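Local coordinates for protein CysE, serine acetyltransferase (PDB 4HZD) that probably transfers an acetyl group from acetyl-coenzyme A to L-serine, the step that feeds O-acetylserine into cysteine biosynthesis, at residues 162-168 with 182-188; 94-98 with 108-112; 116-120 with 149-153. All coordinates share one frame; numbering follows the deposited sequence.

Contact 1. Residues 162-168 with 182-188. With COA (coenzyme A), chain C.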
loop_
_atom_site.group_PDB
_atom_site.type_symbol
_atom_site.label_atom_id
_atom_site.label_comp_id
_atom_site.label_asym_id
_atom_site.label_seq_id
_atom_site.Cartn_x
_atom_site.Cartn_y
_atom_site.Cartn_z
ATOM N N SER A 162 -18.598 26.140 15.506
ATOM C CA SER A 162 -17.386 26.579 14.829
ATOM C C SER A 162 -16.409 27.226 15.799
ATOM O O SER A 162 -16.734 27.443 16.989
ATOM C CB SER A 162 -17.742 27.560 13.726
ATOM O OG SER A 162 -18.258 28.717 14.317
ATOM N N GLY A 163 -15.213 27.557 15.295
ATOM C CA GLY A 163 -14.132 28.010 16.166
ATOM C C GLY A 163 -13.861 27.023 17.298
ATOM O O GLY A 163 -13.607 27.402 18.451
ATOM N N LEU A 164 -13.960 25.739 16.986
ATOM C CA LEU A 164 -13.633 24.710 17.981
ATOM C C LEU A 164 -12.146 24.391 17.952
ATOM O O LEU A 164 -11.582 24.160 16.885
ATOM C CB LEU A 164 -14.454 23.463 17.710
ATOM C CG LEU A 164 -14.267 22.235 18.621
ATOM C CD1 LEU A 164 -14.591 22.562 20.084
ATOM C CD2 LEU A 164 -15.173 21.122 18.092
ATOM N N PHE A 165 -11.523 24.422 19.123
ATOM C CA PHE A 165 -10.145 24.019 19.297
ATOM C C PHE A 165 -10.046 22.710 20.097
ATOM O O PHE A 165 -10.433 22.655 21.283
ATOM C CB PHE A 165 -9.384 25.173 19.936
ATOM C CG PHE A 165 -7.936 24.880 20.229
ATOM C CD1 PHE A 165 -7.149 24.165 19.328
ATOM C CD2 PHE A 165 -7.348 25.389 21.373
ATOM C CE1 PHE A 165 -5.807 23.922 19.602
ATOM C CE2 PHE A 165 -6.005 25.146 21.670
ATOM C CZ PHE A 165 -5.237 24.417 20.784
ATOM N N LEU A 166 -9.561 21.655 19.426
ATOM C CA LEU A 166 -9.402 20.318 19.998
ATOM C C LEU A 166 -7.914 20.075 20.198
ATOM O O LEU A 166 -7.192 19.622 19.277
ATOM C CB LEU A 166 -9.976 19.276 19.030
ATOM C CG LEU A 166 -11.030 18.312 19.527
ATOM C CD1 LEU A 166 -12.214 19.052 20.167
ATOM C CD2 LEU A 166 -11.511 17.391 18.381
ATOM N N ASP A 167 -7.436 20.432 21.378
ATOM C CA ASP A 167 -6.006 20.579 21.575
ATOM C C ASP A 167 -5.467 19.225 21.990
ATOM O O ASP A 167 -5.932 18.668 22.977
ATOM C CB ASP A 167 -5.748 21.653 22.666
ATOM C CG ASP A 167 -4.234 21.945 22.900
ATOM O OD1 ASP A 167 -3.380 21.579 22.062
ATOM O OD2 ASP A 167 -3.910 22.557 23.940
ATOM N N HIS A 168 -4.512 18.676 21.226
ATOM C CA HIS A 168 -3.889 17.333 21.528
ATOM C C HIS A 168 -4.808 16.194 21.170
ATOM O O HIS A 168 -4.377 15.277 20.488
ATOM C CB HIS A 168 -3.379 17.211 22.983
ATOM C CG HIS A 168 -2.375 18.269 23.366
ATOM N ND1 HIS A 168 -1.219 18.455 22.693
ATOM C CD2 HIS A 168 -2.392 19.236 24.391
ATOM C CE1 HIS A 168 -0.525 19.493 23.237
ATOM N NE2 HIS A 168 -1.242 19.971 24.272
ATOM N N ASP A 182 -20.245 27.385 19.650
ATOM C CA ASP A 182 -19.029 28.045 19.141
ATOM C C ASP A 182 -18.005 28.452 20.150
ATOM O O ASP A 182 -18.304 28.617 21.334
ATOM C CB ASP A 182 -19.367 29.278 18.296
ATOM C CG ASP A 182 -20.392 28.995 17.261
ATOM O OD1 ASP A 182 -20.569 27.809 16.898
ATOM O OD2 ASP A 182 -21.035 29.954 16.805
ATOM N N ASN A 183 -16.785 28.669 19.643
ATOM C CA ASN A 183 -15.629 29.114 20.410
ATOM C C ASN A 183 -15.313 28.307 21.686
ATOM O O ASN A 183 -14.997 28.868 22.743
ATOM C CB ASN A 183 -15.739 30.616 20.707
ATOM C CG ASN A 183 -16.070 31.419 19.462
ATOM O OD1 ASN A 183 -17.013 32.195 19.467
ATOM N ND2 ASN A 183 -15.347 31.166 18.363
ATOM N N VAL A 184 -15.398 26.993 21.578
ATOM C CA VAL A 184 -15.009 26.119 22.692
ATOM C C VAL A 184 -13.586 25.581 22.483
ATOM O O VAL A 184 -13.163 25.368 21.337
ATOM C CB VAL A 184 -16.052 24.993 22.841
ATOM C CG1 VAL A 184 -15.660 23.977 23.905
ATOM C CG2 VAL A 184 -17.388 25.625 23.209
ATOM N N SER A 185 -12.846 25.408 23.572
ATOM C CA SER A 185 -11.572 24.687 23.534
ATOM C C SER A 185 -11.675 23.433 24.375
ATOM O O SER A 185 -12.118 23.476 25.543
ATOM C CB SER A 185 -10.409 25.550 24.025
ATOM O OG SER A 185 -10.274 26.685 23.186
ATOM N N ILE A 186 -11.291 22.295 23.783
ATOM C CA ILE A 186 -11.364 20.999 24.463
ATOM C C ILE A 186 -9.997 20.290 24.405
ATOM O O ILE A 186 -9.380 20.177 23.339
ATOM C CB ILE A 186 -12.468 20.080 23.867
ATOM C CG1 ILE A 186 -13.838 20.791 23.780
ATOM C CG2 ILE A 186 -12.588 18.761 24.651
ATOM C CD1 ILE A 186 -14.942 19.928 23.206
ATOM N N LEU A 187 -9.523 19.803 25.542
ATOM C CA LEU A 187 -8.242 19.101 25.550
ATOM C C LEU A 187 -8.372 17.577 25.375
ATOM O O LEU A 187 -9.465 17.085 25.211
ATOM C CB LEU A 187 -7.393 19.548 26.762
ATOM C CG LEU A 187 -6.586 20.727 26.147
ATOM C CD1 LEU A 187 -7.150 22.102 26.459
ATOM C CD2 LEU A 187 -5.092 20.611 26.397
ATOM N N HIS A 188 -7.254 16.855 25.351
ATOM C CA HIS A 188 -7.253 15.369 25.302
ATOM C C HIS A 188 -7.787 14.773 26.595
ATOM O O HIS A 188 -7.775 15.432 27.657
ATOM C CB HIS A 188 -5.835 14.851 25.125
ATOM C CG HIS A 188 -4.884 15.367 26.178
ATOM N ND1 HIS A 188 -4.514 16.664 26.237
ATOM C CD2 HIS A 188 -4.247 14.722 27.244
ATOM C CE1 HIS A 188 -3.666 16.846 27.270
ATOM N NE2 HIS A 188 -3.512 15.656 27.899
HETATM N N1A COA C . -7.891 19.890 40.203
HETATM C C2A COA C . -8.195 20.117 41.500
HETATM N N3A COA C . -8.139 21.341 42.070
HETATM C C4A COA C . -7.740 22.426 41.348
HETATM C C5A COA C . -7.375 22.259 39.931
HETATM C C6A COA C . -7.478 20.882 39.374
HETATM N N6A COA C . -7.171 20.612 38.078
HETATM N N7A COA C . -7.031 23.490 39.485
HETATM C C8A COA C . -7.165 24.366 40.518
HETATM N N9A COA C . -7.585 23.724 41.624
HETATM C C1B COA C . -7.850 24.295 42.972
HETATM C C2B COA C . -6.569 24.715 43.678
HETATM O O2B COA C . -5.947 23.605 44.329
HETATM C C3B COA C . -7.077 25.755 44.659
HETATM O O3B COA C . -7.498 25.125 45.886
HETATM P P3B COA C . -7.139 25.726 47.352
HETATM O O7A COA C . -7.556 27.180 47.220
HETATM O O8A COA C . -5.649 25.501 47.515
HETATM O O9A COA C . -7.962 24.902 48.326
HETATM C C4B COA C . -8.268 26.389 43.933
HETATM O O4B COA C . -8.686 25.455 42.927
HETATM C C5B COA C . -7.910 27.713 43.261
HETATM O O5B COA C . -6.907 27.486 42.266
HETATM P P1A COA C . -6.562 28.561 41.112
HETATM O O1A COA C . -5.358 28.029 40.361
HETATM O O2A COA C . -6.510 29.939 41.745
HETATM O O3A COA C . -7.879 28.484 40.165
HETATM P P2A COA C . -7.901 28.814 38.577
HETATM O O4A COA C . -6.888 29.901 38.315
HETATM O O5A COA C . -9.336 29.022 38.140
HETATM O O6A COA C . -7.364 27.434 37.911
HETATM C CBP COA C . -7.626 25.965 35.929
HETATM C CCP COA C . -7.114 27.291 36.503
HETATM C CDP COA C . -8.397 25.201 36.995
HETATM C CEP COA C . -8.571 26.313 34.774
HETATM C CAP COA C . -6.404 25.142 35.436
HETATM O OAP COA C . -5.431 24.930 36.484
HETATM C C9P COA C . -6.735 23.796 34.816
HETATM O O9P COA C . -6.572 22.749 35.441
HETATM N N8P COA C . -7.199 23.841 33.566
HETATM C C7P COA C . -6.884 22.860 32.551
HETATM C C6P COA C . -5.608 23.188 31.779
HETATM C C5P COA C . -5.139 21.957 31.034
HETATM O O5P COA C . -5.849 20.961 30.979
HETATM N N4P COA C . -3.924 22.058 30.465
HETATM C C3P COA C . -3.168 20.977 29.855
HETATM C C2P COA C . -2.068 21.518 28.944
HETATM S S1P COA C . -1.490 20.193 27.859
HETATM O O HOH W 1 -16.654 25.415 19.294
#

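Contact 2. Residues 94-98 with 108-112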
loop_
_atom_site.group_PDB
_atom_site.type_symbol
_atom_site.label_atom_id
_atom_site.label_comp_id
_atom_site.label_asym_id
_atom_site.label_seq_id
_atom_site.Cartn_x
_atom_site.Cartn_y
_atom_site.Cartn_z
ATOM N N ASP A 94 -12.077 27.593 12.505
ATOM C CA ASP A 94 -11.430 26.509 13.265
ATOM C C ASP A 94 -9.907 26.625 13.214
ATOM O O ASP A 94 -9.217 26.386 14.213
ATOM C CB ASP A 94 -11.881 25.125 12.771
ATOM C CG ASP A 94 -13.300 24.773 13.163
ATOM O OD1 ASP A 94 -13.935 25.451 14.010
ATOM O OD2 ASP A 94 -13.815 23.782 12.616
ATOM N N ILE A 95 -9.378 26.985 12.042
ATOM C CA ILE A 95 -7.946 27.238 11.868
ATOM C C ILE A 95 -7.501 28.459 12.694
ATOM O O ILE A 95 -6.482 28.413 13.411
ATOM C CB ILE A 95 -7.592 27.445 10.369
ATOM C CG1 ILE A 95 -7.678 26.130 9.583
ATOM C CG2 ILE A 95 -6.197 28.060 10.211
ATOM C CD1 ILE A 95 -7.467 26.344 8.082
ATOM N N GLN A 96 -8.282 29.537 12.589
ATOM C CA GLN A 96 -8.060 30.739 13.389
ATOM C C GLN A 96 -8.105 30.481 14.908
ATOM O O GLN A 96 -7.303 31.060 15.633
ATOM C CB GLN A 96 -8.994 31.900 12.945
ATOM C CG GLN A 96 -8.670 33.244 13.598
ATOM C CD GLN A 96 -7.456 33.944 12.984
ATOM O OE1 GLN A 96 -7.175 33.832 11.787
ATOM N NE2 GLN A 96 -6.730 34.668 13.814
ATOM N N ALA A 97 -8.961 29.559 15.371
ATOM C CA ALA A 97 -8.968 29.142 16.778
ATOM C C ALA A 97 -7.623 28.591 17.243
ATOM O O ALA A 97 -7.138 28.942 18.331
ATOM C CB ALA A 97 -10.062 28.118 17.054
ATOM N N VAL A 98 -7.034 27.705 16.442
ATOM C CA VAL A 98 -5.734 27.138 16.809
ATOM C C VAL A 98 -4.705 28.249 16.853
ATOM O O VAL A 98 -3.912 28.336 17.787
ATOM C CB VAL A 98 -5.227 26.045 15.820
ATOM C CG1 VAL A 98 -3.850 25.540 16.254
ATOM C CG2 VAL A 98 -6.203 24.874 15.766
ATOM N N PHE A 108 -0.691 29.207 10.387
ATOM C CA PHE A 108 -1.981 28.727 9.896
ATOM C C PHE A 108 -1.867 27.317 9.285
ATOM O O PHE A 108 -2.820 26.504 9.326
ATOM C CB PHE A 108 -2.532 29.690 8.845
ATOM C CG PHE A 108 -2.906 31.027 9.387
ATOM C CD1 PHE A 108 -3.795 31.136 10.452
ATOM C CD2 PHE A 108 -2.393 32.181 8.829
ATOM C CE1 PHE A 108 -4.147 32.360 10.978
ATOM C CE2 PHE A 108 -2.746 33.422 9.354
ATOM C CZ PHE A 108 -3.633 33.508 10.426
ATOM N N MET A 109 -0.691 27.018 8.744
ATOM C CA MET A 109 -0.445 25.707 8.095
ATOM C C MET A 109 -0.372 24.546 9.110
ATOM O O MET A 109 -0.636 23.386 8.749
ATOM C CB MET A 109 0.865 25.775 7.300
ATOM C CG MET A 109 1.115 24.552 6.432
ATOM S SD MET A 109 2.460 24.876 5.284
ATOM C CE MET A 109 3.958 24.536 6.167
ATOM N N ASP A 110 -0.027 24.858 10.371
ATOM C CA ASP A 110 0.177 23.812 11.390
ATOM C C ASP A 110 -1.076 22.949 11.613
ATOM O O ASP A 110 -0.976 21.733 11.543
ATOM C CB ASP A 110 0.781 24.364 12.719
ATOM C CG ASP A 110 2.168 24.990 12.526
ATOM O OD1 ASP A 110 2.918 24.566 11.631
ATOM O OD2 ASP A 110 2.508 25.941 13.242
ATOM N N PRO A 111 -2.257 23.556 11.882
ATOM C CA PRO A 111 -3.440 22.653 11.965
ATOM C C PRO A 111 -3.784 21.896 10.659
ATOM O O PRO A 111 -4.175 20.703 10.701
ATOM C CB PRO A 111 -4.602 23.601 12.334
ATOM C CG PRO A 111 -4.079 25.008 12.054
ATOM C CD PRO A 111 -2.595 24.931 12.301
ATOM N N VAL A 112 -3.675 22.587 9.532
ATOM C CA VAL A 112 -4.018 21.991 8.250
ATOM C C VAL A 112 -3.201 20.721 8.018
ATOM O O VAL A 112 -3.754 19.657 7.655
ATOM C CB VAL A 112 -3.816 22.994 7.108
ATOM C CG1 VAL A 112 -4.021 22.305 5.760
ATOM C CG2 VAL A 112 -4.788 24.156 7.284
#

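Contact 3. Residues 116-120 with 149-153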
loop_
_atom_site.group_PDB
_atom_site.type_symbol
_atom_site.label_atom_id
_atom_site.label_comp_id
_atom_site.label_asym_id
_atom_site.label_seq_id
_atom_site.Cartn_x
_atom_site.Cartn_y
_atom_site.Cartn_z
ATOM N N LYS A 116 -4.147 16.578 14.674
ATOM C CA LYS A 116 -5.226 15.595 14.531
ATOM C C LYS A 116 -6.542 16.081 15.129
ATOM O O LYS A 116 -7.602 15.710 14.652
ATOM C CB LYS A 116 -4.803 14.200 15.078
ATOM C CG LYS A 116 -4.720 14.111 16.594
ATOM C CD LYS A 116 -4.056 12.795 17.041
ATOM C CE LYS A 116 -4.326 12.549 18.528
ATOM N NZ LYS A 116 -3.456 11.438 19.039
ATOM N N GLY A 117 -6.495 16.986 16.121
ATOM C CA GLY A 117 -7.745 17.583 16.624
ATOM C C GLY A 117 -8.501 18.325 15.520
ATOM O O GLY A 117 -9.714 18.133 15.335
ATOM N N PHE A 118 -7.785 19.151 14.762
ATOM C CA PHE A 118 -8.395 19.878 13.650
ATOM C C PHE A 118 -8.898 18.880 12.571
ATOM O O PHE A 118 -10.007 19.025 12.053
ATOM C CB PHE A 118 -7.392 20.883 13.040
ATOM C CG PHE A 118 -7.881 21.516 11.780
ATOM C CD1 PHE A 118 -8.768 22.584 11.834
ATOM C CD2 PHE A 118 -7.441 21.058 10.521
ATOM C CE1 PHE A 118 -9.230 23.180 10.668
ATOM C CE2 PHE A 118 -7.896 21.651 9.350
ATOM C CZ PHE A 118 -8.807 22.707 9.417
ATOM N N HIS A 119 -8.106 17.850 12.258
ATOM C CA HIS A 119 -8.531 16.842 11.280
ATOM C C HIS A 119 -9.768 16.113 11.781
ATOM O O HIS A 119 -10.716 15.867 11.012
ATOM C CB HIS A 119 -7.420 15.828 11.000
ATOM C CG HIS A 119 -6.149 16.451 10.474
ATOM N ND1 HIS A 119 -4.939 16.004 10.813
ATOM C CD2 HIS A 119 -5.951 17.562 9.675
ATOM C CE1 HIS A 119 -3.999 16.772 10.222
ATOM N NE2 HIS A 119 -4.630 17.718 9.522
ATOM N N ALA A 120 -9.807 15.786 13.079
ATOM C CA ALA A 120 -11.017 15.143 13.623
ATOM C C ALA A 120 -12.257 16.014 13.523
ATOM O O ALA A 120 -13.359 15.514 13.329
ATOM C CB ALA A 120 -10.816 14.695 15.050
ATOM N N ILE A 149 -7.556 6.484 14.118
ATOM C CA ILE A 149 -6.388 7.224 13.616
ATOM C C ILE A 149 -6.169 8.546 14.330
ATOM O O ILE A 149 -5.008 8.942 14.527
ATOM C CB ILE A 149 -6.474 7.471 12.080
ATOM C CG1 ILE A 149 -6.558 6.146 11.326
ATOM C CG2 ILE A 149 -5.279 8.282 11.559
ATOM C CD1 ILE A 149 -5.563 5.073 11.787
ATOM N N PHE A 150 -7.265 9.232 14.716
ATOM C CA PHE A 150 -7.143 10.480 15.477
ATOM C C PHE A 150 -7.416 10.309 16.979
ATOM O O PHE A 150 -7.259 11.269 17.745
ATOM C CB PHE A 150 -8.048 11.607 14.896
ATOM C CG PHE A 150 -7.896 11.812 13.407
ATOM C CD1 PHE A 150 -6.635 11.667 12.766
ATOM C CD2 PHE A 150 -9.016 12.169 12.616
ATOM C CE1 PHE A 150 -6.491 11.883 11.404
ATOM C CE2 PHE A 150 -8.872 12.345 11.234
ATOM C CZ PHE A 150 -7.617 12.217 10.638
ATOM N N GLN A 151 -7.832 9.101 17.369
ATOM C CA GLN A 151 -8.198 8.752 18.769
ATOM C C GLN A 151 -9.310 9.617 19.328
ATOM O O GLN A 151 -9.370 9.886 20.551
ATOM C CB GLN A 151 -6.954 8.728 19.681
ATOM C CG GLN A 151 -5.931 7.663 19.233
ATOM C CD GLN A 151 -5.072 8.109 18.047
ATOM O OE1 GLN A 151 -4.492 9.202 18.055
ATOM N NE2 GLN A 151 -4.959 7.254 17.044
ATOM N N THR A 152 -10.196 10.060 18.428
ATOM C CA THR A 152 -11.324 10.927 18.763
ATOM C C THR A 152 -12.564 10.149 18.366
ATOM O O THR A 152 -12.783 9.870 17.175
ATOM C CB THR A 152 -11.270 12.270 17.995
ATOM O OG1 THR A 152 -11.058 12.000 16.614
ATOM C CG2 THR A 152 -10.070 13.134 18.451
ATOM N N ASP A 153 -13.337 9.737 19.359
ATOM C CA ASP A 153 -14.557 8.948 19.117
ATOM C C ASP A 153 -15.738 9.917 19.285
ATOM O O ASP A 153 -16.175 10.229 20.412
ATOM C CB ASP A 153 -14.618 7.721 20.053
ATOM C CG ASP A 153 -15.915 6.983 19.957
ATOM O OD1 ASP A 153 -16.818 7.552 19.317
ATOM O OD2 ASP A 153 -16.046 5.837 20.484
#

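Contact 1. Residues 162-168 with 182-188
Strands 165-166 and 185-186 are equivalent rungs on neighbouring coils of the left-handed beta-helix. They run parallel, 12° apart end to end, with F165 level with S185 and L166 level with I186. The ladder is regular: V184 O takes F165 N, F165 O takes I186 N at 2.7 Å, and I186 O takes D167 N. At the turn before the strands, S162 O accepts N183 N. A water also donates to S162 O and accepts a bond from V184 N, a second link between the coils here. S162 N donates to D182 OD1 (2.9 Å), which it meets from above the carboxylate plane.

L166 and I186 point to one face of the sheet, with L166 CD1 3.8 Å from I186 CB. L164, just before the strand, adds its CD1 beside I186 CD1. L172 touches L166 and I186, and I121 touches L164 and L166. On the other face, S185 OG sits in the plane of the F165 ring, at its edge, 3.7 Å from CD2. That hydroxyl is bonded to R101. D167 CB lies over one face of the F165 ring, toward its rim. With CG anti to the backbone N (chi1 -177°), D167 runs alongside L187, and OD1 lies over the centre of the H168 ring.

L187 CD2 touches the edge of that ring, 3.6 Å from H168 CD2. H168 and H188 point the same way, their planes 83° apart, with H168 CB 3.5 Å from H188 ND1. H168 ND1 is bonded to D153 of the second subunit, and H188 NE2 to T191 of the same subunit. Coenzyme A ends here: its S1P is 3.6 Å from H168 NE2 and lies near the plane of the H188 ring, at its edge. The residues just after the two strands thus set the sulfur beside two imidazoles, whose rotation is probably held by bonds to the second subunit.

Contact 2. Residues 94-98 with 108-112
I95 and P111 mark the closest approach of the two backbones, with their CA atoms 6.4 Å apart. Segment 94-98 is a stretch of helix 87-101. Segment 108-112 leads from a loop into the short helix 109-113. I95, V98 and P111 point their side chains across the gap, and the contact is mainly apolar.

I95 makes the largest share, with two branches at work. Its CG2 lies 3.9 Å from F108 CD1 and 4.1 Å from P111 CG. Its CD1 reaches V112 CG2 at 3.5 Å. CG1 lies anti to the carbonyl carbon (chi1 -72°) and the chain is extended beyond it, which carries CD1 to V112 and leaves CG2 for the ring and the proline. The side chains of I95 and F108 cross at about a right angle.

This packing lies in the helical N-terminal domain of serine acetyltransferase. Here the chain leaves helix 87-101, turns, and folds back against it. Helix 18-33 closes over F108 and V112 through I23, and L51 of helix 51-63 touches both I95 and V112. F118 of helix 116-132 meets I95 and P111.

V98 and P111 slide past each other in opposite directions, with V98 CG2 4.0 Å from P111 CB. Farther out, Q96 bends at chi2 (77°) and brings OE1 to 3.5 Å from F108 CE1. The amide plane is turned 53° from the ring plane. Q96 NE2 makes a weak hydrogen bond to D100 OD1.

Contact 3. Residues 116-120 with 149-153
Aromatic and apolar packing centres on F150, whose ring lies against the first turn of helix 116-132. H119 CB stands over one face of this ring in a CH-pi contact, 4.0 Å from the centroid and 25° off the normal. K116 CB is 3.9 Å from F150 CD1, and A120 CA is near CD2. L63 of helix 51-63 also touches F150. A120 CB packs closely against T152, 3.1 Å from OG1; that hydroxyl is bonded to S146.

The polar link is one hydrogen bond, from K116 NZ to Q151 OE1 (2.7 Å). NZ approaches in the carbonyl plane, with a C=O...donor angle of 158°. K116 CG sits between the backbone N and the carbonyl carbon (chi1 73°). The chain, extended beyond CG, runs past F150 O, 3.3 Å from CE, to the amide. Q151 crosses it at about a right angle. Q151 leaves the end of helix 136-149 with positive phi, just before strand 152-154 opens the beta-helix.

The buried ammonium is also bonded to T170 OG1 and to S147 OG of a second subunit. Three oxygens therefore hold K116 NZ, which ties helix, first coil and subunit interface together at the join between the helical domain and the beta-helix.

How the contacts relate
Along the chain the order is contact 2, contact 3, contact 1, from the helical domain into the beta-helix. Contact 2 meets contact 1 through D94, whose OD1 is 3.0 Å from L164 N in a probable hydrogen bond, and through V98 CG2, 3.8 Å from F165 CD1. Contact 3 joins contact 2 where H119 NE2 lies 2.8 Å from V112 O, and where F118 CD2 is 3.3 Å from P111 O. K116 CE of contact 3 comes within 3.4 Å of H168 O of contact 1. Contact 1 holds H168 and L187 of the coenzyme A pocket. The side chains of V98 and K116 are about 13 and 12 Å from a coenzyme A, outside that pocket. All three contacts touch another subunit.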